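Local coordinates for periplasmic binding protein (Agrobacterium tumefaciens str. B6, PDB 5L9G) that binds the opine mannopine in the periplasm as the solute-binding component of an ABC transporter, probably delivering it for import, at residues K176-E179 against F180-T183; M273-A276 against E277-K280; E336-D339 against N340-S344. All blocks are in the same frame, centred on the assembly; numbering follows the deposited sequence.

Contact 1. Residues K176-E179 against F180-T183; sequences KVYE and FLST
Ser182 folds its hydroxyl back onto the last turn of a short helix, where Ser182 OG donates to Glu179 O at 2.7 Å. A chi1 of 79° places OG between the backbone N and the carbonyl carbon, from where it turns back to the carbonyl of Glu179. The same oxygen takes a weaker bond from Ser182 N, and two donors from one residue thus hold Glu179 O. Behind them the helix keeps its i to i+4 bonds: Phe180 N reaches Lys176 O at 2.9 Å, and Leu181 N reaches Val177 O at 3.1 Å. Val177 and Leu181 lie side by side and point the same way, with Val177 CG1 at 4.1 Å from Leu181 CD1. Val177 CG1, anti to the backbone N (chi1 168°), also stands over the centre of one face of the Tyr178 ring, 4.1 Å above its plane, while Leu181 CD1 comes to Tyr178 CD1 obliquely at 4.3 Å. Phe180 to Thr183 form a type I turn, and Thr183 OG1 caps helix 184-197 through Gly186 N. Tyr178 OH bonds to Glu164 and to the backbone N of Asp323. Val177, Phe180 and Leu181 rest on helix 162-169, and Tyr178 and Leu181 also meet helix 324-343; the short helix packs against both helices, and strand 320-321 touches Val177 and Tyr178.

Contact 2. Residues M273-A276 against E277-K280; sequences MSKA and EYQK. With EDO (1,2-ethanediol), chain H.
Lys275 O is gripped by two backbone N-H groups of the helix that starts just after it. Gln279 N approaches in the carbonyl plane at 3.1 Å, with an N-H...O angle of 174°, whereas Tyr278 N, at 3.2 Å, stands well above that plane. The next carbonyl, Ala276 O, takes Lys280 N at 3.0 Å. Lys275 is the N-cap residue, and its side chain lies alongside that of Glu277, with Lys275 CD against Glu277 OE2 at 3.6 Å. Its ammonium pairs with Glu272, which also accepts a hydrogen bond from Tyr278 OH. The Tyr278 ring receives Lys275 CB obliquely, at 3.8 Å from CD2, and has CG of neighbouring Glu277 over one face, toward the rim. Gln279 CG packs on Ser274 O at 3.7 Å, and the bend at chi2 (-92°) turns the amide toward a water, which accepts from Gln279 NE2 and donates to Met273 O, and toward Asn118 O and Asn292 N. At the helix start, Ala276 N donates to O2 of an ethanediol, probably from the crystallisation liquor, at 3.2 Å. The chemistry implies a short polar turn between helices 263-273 and 276-279: two N-H groups hold Lys275 O, the glutamine reaches Met273 O through water, and Glu272 draws lysine and tyrosine together and would probably offset the lysine's charge.

Contact 3. Residues E336-D339 against N340-S344; sequences EAYD and NVRLS
The last turns of the long C-terminal helix 324-343 carry this contact, in which Asp339 and Arg342 form a salt bridge one turn apart. Arg342 NH2 donates to Asp339 OD1 at 3.0 Å, approaching on the anti side and 33° out of the carboxylate plane. With carboxylate and guanidinium planes 80° apart, the two groups do not form a flat two-oxygen pair; OD1 takes NH2 and, weakly, NH1. A water closes the pair: it donates to Asp339 OD1 and accepts from Arg342 NH1 at 2.8 Å, lying at the guanidinium edge and in its plane. The arginine gets there by bending at chi3 (-46°), which turns the guanidinium back along the helix over the preceding turn. On its way Arg342 CD passes over one face of the Tyr338 ring, at 4.0 Å from CE2, while the guanidinium edge comes to the ring with NH1 at 3.3 Å from Tyr338 CD2. The two side chains cross at about a right angle. Tyr338 points its hydroxyl to Trp156 O, and its CD1 meets Val341 CB obliquely at 4.4 Å. Backbone bonds run regularly, from Asn340 N to Glu336 O through Leu343 N to Asp339 O. Ser344 OG then turns back to Val341 O at 2.7 Å. Val341 and Arg342 also touch Trp204 of strand 201-205. The Asp-Arg pair is a common i to i+3 intrahelical salt bridge; the packing of Ala337, Tyr338 and Val341 on helix 184-197 is that expected of an amphipathic helix lying against an alpha/beta lobe of a periplasmic binding protein.

How the contacts relate
Following the chain from the N terminus, the three contacts come in series, and none nests in or crosses another. Contact 1 closes the turn that leads from helix 177-180 into helix 184-197. Contact 2 closes the turn between helices 263-273 and 276-279, next to helices 30-48 and 294-299. Contact 3 lies within the final helix, 324-343. That helix links two of them: its early part meets contact 1 through Phe326 and Trp327, and its end, in contact 3, packs on helix 184-197, which starts at contact 1. Centres of contacts 1 and 3 are about 21 Å apart, whereas contact 2 lies across the chain's centre from contact 3, about 39 Å away between centres.

Contact 1. Residues K176-E179 against F180-T183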
loop_
_atom_site.group_PDB
_atom_site.type_symbol
_atom_site.label_atom_id
_atom_site.label_comp_id
_atom_site.label_asym_id
_atom_site.label_seq_id
_atom_site.Cartn_x
_atom_site.Cartn_y
_atom_site.Cartn_z
ATOM N N LYS A 176 12.340 -10.615 12.227
ATOM C CA LYS A 176 13.500 -11.121 11.474
ATOM C C LYS A 176 13.233 -11.249 9.949
ATOM O O LYS A 176 14.083 -11.770 9.224
ATOM C CB LYS A 176 14.004 -12.462 12.046
ATOM C CG LYS A 176 14.358 -12.435 13.532
ATOM C CD LYS A 176 15.845 -12.296 13.769
ATOM C CE LYS A 176 16.198 -12.378 15.238
ATOM N NZ LYS A 176 15.880 -11.116 15.965
ATOM N N VAL A 177 12.069 -10.797 9.466
ATOM C CA VAL A 177 11.729 -10.895 8.039
ATOM C C VAL A 177 12.878 -10.446 7.126
ATOM O O VAL A 177 13.268 -11.169 6.202
ATOM C CB VAL A 177 10.409 -10.129 7.695
ATOM C CG1 VAL A 177 10.215 -9.990 6.186
ATOM C CG2 VAL A 177 9.201 -10.811 8.316
ATOM N N TYR A 178 13.410 -9.248 7.386
ATOM C CA TYR A 178 14.410 -8.658 6.507
ATOM C C TYR A 178 15.818 -9.135 6.785
ATOM O O TYR A 178 16.660 -9.033 5.895
ATOM C CB TYR A 178 14.286 -7.144 6.495
ATOM C CG TYR A 178 12.969 -6.701 5.895
ATOM C CD1 TYR A 178 12.734 -6.804 4.526
ATOM C CD2 TYR A 178 11.926 -6.253 6.702
ATOM C CE1 TYR A 178 11.518 -6.393 3.963
ATOM C CE2 TYR A 178 10.722 -5.807 6.149
ATOM C CZ TYR A 178 10.523 -5.885 4.779
ATOM O OH TYR A 178 9.335 -5.459 4.228
ATOM N N GLU A 179 16.061 -9.735 7.967
ATOM C CA GLU A 179 17.338 -10.366 8.270
ATOM C C GLU A 179 17.390 -11.653 7.430
ATOM O O GLU A 179 18.413 -11.950 6.826
ATOM C CB GLU A 179 17.427 -10.694 9.766
ATOM C CG GLU A 179 17.729 -9.487 10.636
ATOM C CD GLU A 179 17.915 -9.809 12.107
ATOM O OE1 GLU A 179 18.620 -10.796 12.422
ATOM O OE2 GLU A 179 17.345 -9.076 12.948
ATOM N N PHE A 180 16.255 -12.379 7.348
ATOM C CA PHE A 180 16.112 -13.602 6.557
ATOM C C PHE A 180 16.300 -13.299 5.070
ATOM O O PHE A 180 17.015 -14.034 4.389
ATOM C CB PHE A 180 14.740 -14.263 6.794
ATOM C CG PHE A 180 14.489 -15.515 5.982
ATOM C CD1 PHE A 180 15.084 -16.720 6.330
ATOM C CD2 PHE A 180 13.677 -15.482 4.855
ATOM C CE1 PHE A 180 14.858 -17.874 5.578
ATOM C CE2 PHE A 180 13.455 -16.638 4.100
ATOM C CZ PHE A 180 14.048 -17.825 4.467
ATOM N N LEU A 181 15.664 -12.205 4.575
ATOM C CA LEU A 181 15.746 -11.784 3.175
ATOM C C LEU A 181 17.050 -11.033 2.834
ATOM O O LEU A 181 17.252 -10.676 1.669
ATOM C CB LEU A 181 14.525 -10.927 2.814
ATOM C CG LEU A 181 13.146 -11.611 2.808
ATOM C CD1 LEU A 181 12.057 -10.596 2.533
ATOM C CD2 LEU A 181 13.080 -12.771 1.800
ATOM N N SER A 182 17.933 -10.793 3.843
ATOM C CA SER A 182 19.207 -10.095 3.644
ATOM C C SER A 182 20.227 -10.965 2.878
ATOM O O SER A 182 21.181 -10.429 2.305
ATOM C CB SER A 182 19.786 -9.622 4.979
ATOM O OG SER A 182 20.437 -10.654 5.709
ATOM N N THR A 183 20.028 -12.304 2.882
ATOM C CA THR A 183 20.915 -13.262 2.201
ATOM C C THR A 183 20.275 -13.797 0.907
ATOM O O THR A 183 19.047 -13.767 0.767
ATOM C CB THR A 183 21.303 -14.446 3.131
ATOM O OG1 THR A 183 20.191 -15.323 3.281
ATOM C CG2 THR A 183 21.836 -14.009 4.492
#

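Contact 2. Residues M273-A276 against E277-K280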
loop_
_atom_site.group_PDB
_atom_site.type_symbol
_atom_site.label_atom_id
_atom_site.label_comp_id
_atom_site.label_asym_id
_atom_site.label_seq_id
_atom_site.Cartn_x
_atom_site.Cartn_y
_atom_site.Cartn_z
ATOM N N MET A 273 -2.256 19.950 1.095
ATOM C CA MET A 273 -2.966 18.691 1.386
ATOM C C MET A 273 -2.339 17.839 2.524
ATOM O O MET A 273 -3.029 16.975 3.084
ATOM C CB MET A 273 -3.167 17.840 0.118
ATOM C CG MET A 273 -1.919 17.093 -0.354
ATOM S SD MET A 273 -2.248 16.059 -1.801
ATOM C CE MET A 273 -2.544 17.326 -3.061
ATOM N N SER A 274 -1.050 18.089 2.850
ATOM C CA SER A 274 -0.340 17.360 3.912
ATOM C C SER A 274 -0.715 17.868 5.312
ATOM O O SER A 274 -0.350 17.240 6.315
ATOM C CB SER A 274 1.171 17.463 3.714
ATOM O OG SER A 274 1.598 16.845 2.513
ATOM N N LYS A 275 -1.428 19.008 5.381
ATOM C CA LYS A 275 -1.845 19.647 6.636
ATOM C C LYS A 275 -2.785 18.790 7.479
ATOM O O LYS A 275 -3.586 18.043 6.926
ATOM C CB LYS A 275 -2.442 21.033 6.387
ATOM C CG LYS A 275 -1.392 22.090 6.035
ATOM C CD LYS A 275 -2.049 23.433 5.743
ATOM C CE LYS A 275 -1.033 24.543 5.642
ATOM N NZ LYS A 275 -1.673 25.835 5.265
ATOM N N ALA A 276 -2.682 18.908 8.820
ATOM C CA ALA A 276 -3.480 18.171 9.813
ATOM C C ALA A 276 -5.004 18.330 9.607
ATOM O O ALA A 276 -5.752 17.356 9.776
ATOM C CB ALA A 276 -3.095 18.635 11.210
ATOM N N GLU A 277 -5.446 19.559 9.228
ATOM C CA GLU A 277 -6.843 19.932 8.974
ATOM C C GLU A 277 -7.504 19.099 7.858
ATOM O O GLU A 277 -8.735 18.989 7.842
ATOM C CB GLU A 277 -6.979 21.446 8.704
ATOM C CG GLU A 277 -6.360 21.925 7.402
ATOM C CD GLU A 277 -6.120 23.415 7.325
ATOM O OE1 GLU A 277 -6.980 24.151 6.790
ATOM O OE2 GLU A 277 -5.040 23.843 7.788
ATOM N N TYR A 278 -6.699 18.553 6.920
ATOM C CA TYR A 278 -7.186 17.696 5.827
ATOM C C TYR A 278 -6.998 16.238 6.194
ATOM O O TYR A 278 -7.912 15.436 5.995
ATOM C CB TYR A 278 -6.468 18.010 4.503
ATOM C CG TYR A 278 -6.555 19.468 4.119
ATOM C CD1 TYR A 278 -7.757 20.026 3.687
ATOM C CD2 TYR A 278 -5.452 20.305 4.233
ATOM C CE1 TYR A 278 -7.855 21.384 3.377
ATOM C CE2 TYR A 278 -5.531 21.656 3.897
ATOM C CZ TYR A 278 -6.736 22.193 3.477
ATOM O OH TYR A 278 -6.828 23.526 3.166
ATOM N N GLN A 279 -5.804 15.899 6.732
ATOM C CA GLN A 279 -5.422 14.551 7.166
ATOM C C GLN A 279 -6.429 13.938 8.153
ATOM O O GLN A 279 -6.696 12.736 8.078
ATOM C CB GLN A 279 -4.010 14.590 7.768
ATOM C CG GLN A 279 -2.903 14.565 6.716
ATOM C CD GLN A 279 -2.467 13.141 6.445
ATOM O OE1 GLN A 279 -2.053 12.415 7.354
ATOM N NE2 GLN A 279 -2.611 12.681 5.202
ATOM N N LYS A 280 -7.021 14.766 9.041
ATOM C CA LYS A 280 -8.014 14.319 10.028
ATOM C C LYS A 280 -9.241 13.632 9.385
ATOM O O LYS A 280 -9.825 12.742 10.006
ATOM C CB LYS A 280 -8.459 15.487 10.944
ATOM C CG LYS A 280 -9.404 16.507 10.281
ATOM C CD LYS A 280 -9.832 17.656 11.196
ATOM C CE LYS A 280 -11.205 18.183 10.822
ATOM N NZ LYS A 280 -11.255 18.748 9.449
HETATM C C1 EDO H . 1.375 19.702 8.863
HETATM O O1 EDO H . 1.921 19.635 7.536
HETATM C C2 EDO H . 0.319 20.806 9.011
HETATM O O2 EDO H . -0.412 20.632 10.200
HETATM O O HOH W 1 -2.087 14.307 2.867
#

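Contact 3. Residues E336-D339 against N340-S344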
loop_
_atom_site.group_PDB
_atom_site.type_symbol
_atom_site.label_atom_id
_atom_site.label_comp_id
_atom_site.label_asym_id
_atom_site.label_seq_id
_atom_site.Cartn_x
_atom_site.Cartn_y
_atom_site.Cartn_z
ATOM N N GLU A 336 11.516 -9.302 -11.175
ATOM C CA GLU A 336 11.780 -10.371 -12.135
ATOM C C GLU A 336 11.437 -11.765 -11.588
ATOM O O GLU A 336 10.752 -12.522 -12.272
ATOM C CB GLU A 336 13.236 -10.296 -12.671
ATOM C CG GLU A 336 13.638 -11.462 -13.566
ATOM C CD GLU A 336 14.921 -11.269 -14.346
ATOM O OE1 GLU A 336 15.975 -11.785 -13.905
ATOM O OE2 GLU A 336 14.867 -10.622 -15.415
ATOM N N ALA A 337 11.925 -12.118 -10.377
ATOM C CA ALA A 337 11.658 -13.427 -9.789
ATOM C C ALA A 337 10.152 -13.660 -9.541
ATOM O O ALA A 337 9.643 -14.751 -9.813
ATOM C CB ALA A 337 12.446 -13.592 -8.501
ATOM N N TYR A 338 9.437 -12.623 -9.060
ATOM C CA TYR A 338 7.999 -12.733 -8.792
ATOM C C TYR A 338 7.198 -12.815 -10.107
ATOM O O TYR A 338 6.266 -13.613 -10.187
ATOM C CB TYR A 338 7.530 -11.611 -7.872
ATOM C CG TYR A 338 6.141 -11.797 -7.296
ATOM C CD1 TYR A 338 5.815 -12.935 -6.558
ATOM C CD2 TYR A 338 5.177 -10.800 -7.418
ATOM C CE1 TYR A 338 4.548 -13.097 -5.997
ATOM C CE2 TYR A 338 3.909 -10.946 -6.854
ATOM C CZ TYR A 338 3.604 -12.091 -6.132
ATOM O OH TYR A 338 2.364 -12.216 -5.551
ATOM N N ASP A 339 7.641 -12.102 -11.169
ATOM C CA ASP A 339 7.053 -12.203 -12.516
ATOM C C ASP A 339 7.083 -13.682 -12.941
ATOM O O ASP A 339 6.092 -14.185 -13.449
ATOM C CB ASP A 339 7.858 -11.371 -13.558
ATOM C CG ASP A 339 7.572 -9.879 -13.647
ATOM O OD1 ASP A 339 6.604 -9.410 -12.988
ATOM O OD2 ASP A 339 8.319 -9.174 -14.371
ATOM N N ASN A 340 8.211 -14.380 -12.700
ATOM C CA ASN A 340 8.375 -15.787 -13.060
ATOM C C ASN A 340 7.470 -16.722 -12.270
ATOM O O ASN A 340 6.930 -17.662 -12.849
ATOM C CB ASN A 340 9.827 -16.211 -12.986
ATOM C CG ASN A 340 10.553 -15.811 -14.237
ATOM O OD1 ASN A 340 11.056 -14.688 -14.363
ATOM N ND2 ASN A 340 10.483 -16.665 -15.243
ATOM N N VAL A 341 7.267 -16.450 -10.969
ATOM C CA VAL A 341 6.345 -17.223 -10.132
ATOM C C VAL A 341 4.919 -17.172 -10.736
ATOM O O VAL A 341 4.270 -18.211 -10.856
ATOM C CB VAL A 341 6.372 -16.735 -8.649
ATOM C CG1 VAL A 341 5.185 -17.275 -7.854
ATOM C CG2 VAL A 341 7.688 -17.126 -7.974
ATOM N N ARG A 342 4.447 -15.979 -11.118
ATOM C CA ARG A 342 3.086 -15.829 -11.644
ATOM C C ARG A 342 2.956 -16.356 -13.064
ATOM O O ARG A 342 1.876 -16.796 -13.455
ATOM C CB ARG A 342 2.609 -14.374 -11.571
ATOM C CG ARG A 342 2.872 -13.696 -10.225
ATOM C CD ARG A 342 2.229 -12.321 -10.160
ATOM N NE ARG A 342 2.468 -11.527 -11.367
ATOM C CZ ARG A 342 3.540 -10.774 -11.570
ATOM N NH1 ARG A 342 4.491 -10.695 -10.647
ATOM N NH2 ARG A 342 3.670 -10.088 -12.695
ATOM N N LEU A 343 4.065 -16.308 -13.830
ATOM C CA LEU A 343 4.147 -16.772 -15.217
ATOM C C LEU A 343 4.323 -18.297 -15.236
ATOM O O LEU A 343 4.176 -18.908 -16.295
ATOM C CB LEU A 343 5.353 -16.092 -15.904
ATOM C CG LEU A 343 5.118 -15.263 -17.179
ATOM C CD1 LEU A 343 4.319 -13.983 -16.897
ATOM C CD2 LEU A 343 6.443 -14.882 -17.805
ATOM N N SER A 344 4.641 -18.918 -14.071
ATOM C CA SER A 344 4.819 -20.374 -13.995
ATOM C C SER A 344 3.487 -21.110 -14.171
ATOM O O SER A 344 3.476 -22.228 -14.691
ATOM C CB SER A 344 5.504 -20.785 -12.689
ATOM O OG SER A 344 4.644 -20.762 -11.558
HETATM O O HOH W 2 6.610 -8.916 -10.212
#